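Local coordinates for protein cephalosporin hydroxylase CMCI (Streptomyces clavuligerus, PDB 2BM8) that probably takes part in cephamycin biosynthesis, apparently as the methyltransferase-like component that helps install the 7-alpha-methoxy group on the cephalosporin nucleus, at residues 190-193 and 199-202. The protein carries 3 engineered substitutions. Residues are numbered along the deposited sequence; the frame is centred on the assembly and turned at random.
Sequences PYWY and LFSE. Engineered in segment 199-202: F200 (natural residue Leu).
The ring of F200, an engineered residue replacing the natural leucine, sits against both W192 and Y193, neighbours on the facing helix. A trans chi1 (180°) swings the phenyl away from its own backbone N and out to helix 189-195. The CD1-CE1 flank of the ring meets W192, where F200 CD1 lies 3.8 Å from W192 CB and F200 CE1 approaches W192 CE3 at 4.0 Å, at the indole edge. The CD2 flank meets Y193, whose CB and CD1 each stand 4.1 Å from F200 CD2. Both partners cross the phenylalanine at roughly a right angle, and no hydrogen bond joins the segments, so this buried part is held by apolar packing. Tryptophan suits this buried place because its broad indole offers carbon to F200 while its one polar atom, NE1, is hydrogen-bonded to N13 OD1 of the second subunit; L12 of that subunit packs on both W192 and F200.

The looser side lies at Y193 and S201, both partly exposed. Here S201 OG sits at the edge of the tyrosine ring, 3.8 Å from Y193 CE1, a van der Waals contact only; the serine hydroxyl is instead hydrogen-bonded to P197 O, one turn earlier, which suits a small polar residue on a helix flank. W41 of the third subunit meets the rings of Y193 and F200 edge-to-face.

Two short consecutive helices, joined by a sharp turn, thus pack through an aromatic cluster in the connection from strand 182-185 to strand 211-214 of a Rossmann-like, methyltransferase-type fold (strand order 3-2-1-4-5-7-6), at the hexamer's subunit interfaces.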
loop_
_atom_site.group_PDB
_atom_site.type_symbol
_atom_site.label_atom_id
_atom_site.label_comp_id
_atom_site.label_asym_id
_atom_site.label_seq_id
_atom_site.Cartn_x
_atom_site.Cartn_y
_atom_site.Cartn_z
ATOM N N PRO B 190 -5.945 10.356 19.591
ATOM C CA PRO B 190 -6.506 10.038 18.274
ATOM C C PRO B 190 -7.846 9.312 18.304
ATOM O O PRO B 190 -8.647 9.576 17.419
ATOM C CB PRO B 190 -5.430 9.148 17.654
ATOM C CG PRO B 190 -4.189 9.662 18.273
ATOM C CD PRO B 190 -4.580 9.832 19.728
ATOM N N TYR B 191 -8.078 8.436 19.280
ATOM C CA TYR B 191 -9.375 7.755 19.419
ATOM C C TYR B 191 -10.497 8.689 19.919
ATOM O O TYR B 191 -11.610 8.625 19.442
ATOM C CB TYR B 191 -9.250 6.508 20.319
ATOM C CG TYR B 191 -8.325 5.443 19.755
ATOM C CD1 TYR B 191 -6.959 5.482 20.001
ATOM C CD2 TYR B 191 -8.816 4.405 18.967
ATOM C CE1 TYR B 191 -6.093 4.528 19.480
ATOM C CE2 TYR B 191 -7.966 3.431 18.446
ATOM C CZ TYR B 191 -6.603 3.501 18.709
ATOM O OH TYR B 191 -5.749 2.547 18.204
ATOM N N TRP B 192 -10.198 9.551 20.881
ATOM C CA TRP B 192 -11.155 10.550 21.332
ATOM C C TRP B 192 -11.555 11.509 20.202
ATOM O O TRP B 192 -12.691 11.931 20.145
ATOM C CB TRP B 192 -10.597 11.364 22.504
ATOM C CG TRP B 192 -10.550 10.639 23.804
ATOM C CD1 TRP B 192 -11.320 9.583 24.185
ATOM C CD2 TRP B 192 -9.692 10.927 24.910
ATOM N NE1 TRP B 192 -10.982 9.188 25.456
ATOM C CE2 TRP B 192 -9.986 9.999 25.927
ATOM C CE3 TRP B 192 -8.693 11.877 25.144
ATOM C CZ2 TRP B 192 -9.318 9.984 27.160
ATOM C CZ3 TRP B 192 -8.027 11.868 26.382
ATOM C CH2 TRP B 192 -8.351 10.927 27.370
ATOM N N TYR B 193 -10.624 11.845 19.316
ATOM C CA TYR B 193 -10.921 12.718 18.192
ATOM C C TYR B 193 -11.757 12.001 17.132
ATOM O O TYR B 193 -12.561 12.628 16.431
ATOM C CB TYR B 193 -9.635 13.245 17.552
ATOM C CG TYR B 193 -9.896 14.189 16.407
ATOM C CD1 TYR B 193 -10.665 15.331 16.589
ATOM C CD2 TYR B 193 -9.386 13.945 15.141
ATOM C CE1 TYR B 193 -10.912 16.219 15.529
ATOM C CE2 TYR B 193 -9.627 14.837 14.071
ATOM C CZ TYR B 193 -10.391 15.964 14.281
ATOM O OH TYR B 193 -10.643 16.839 13.248
ATOM N N LEU B 199 -16.502 17.492 20.870
ATOM C CA LEU B 199 -16.233 17.694 22.282
ATOM C C LEU B 199 -14.730 17.695 22.523
ATOM O O LEU B 199 -14.218 18.467 23.337
ATOM C CB LEU B 199 -16.892 16.603 23.124
ATOM C CG LEU B 199 -18.392 16.744 23.346
ATOM C CD1 LEU B 199 -18.936 15.435 23.882
ATOM C CD2 LEU B 199 -18.710 17.910 24.287
ATOM N N PHE B 200 -14.012 16.833 21.815
ATOM C CA PHE B 200 -12.582 16.766 22.015
ATOM C C PHE B 200 -11.926 18.084 21.648
ATOM O O PHE B 200 -11.135 18.600 22.401
ATOM C CB PHE B 200 -11.927 15.646 21.229
ATOM C CG PHE B 200 -10.448 15.588 21.441
ATOM C CD1 PHE B 200 -9.936 15.119 22.640
ATOM C CD2 PHE B 200 -9.574 16.060 20.469
ATOM C CE1 PHE B 200 -8.566 15.102 22.864
ATOM C CE2 PHE B 200 -8.212 16.040 20.674
ATOM C CZ PHE B 200 -7.700 15.564 21.870
ATOM N N SER B 201 -12.270 18.616 20.486
ATOM C CA SER B 201 -11.672 19.850 19.982
ATOM C C SER B 201 -11.934 21.029 20.898
ATOM O O SER B 201 -11.084 21.891 21.069
ATOM C CB SER B 201 -12.224 20.159 18.605
ATOM O OG SER B 201 -11.939 19.084 17.734
ATOM N N GLU B 202 -13.122 21.058 21.479
ATOM C CA GLU B 202 -13.478 22.076 22.443
ATOM C C GLU B 202 -12.648 21.930 23.719
ATOM O O GLU B 202 -12.085 22.897 24.204
ATOM C CB GLU B 202 -14.972 21.975 22.769
ATOM C CG GLU B 202 -15.599 23.296 23.199
ATOM C CD GLU B 202 -16.870 23.132 24.022
ATOM O OE1 GLU B 202 -17.719 24.049 23.978
ATOM O OE2 GLU B 202 -17.029 22.106 24.722
#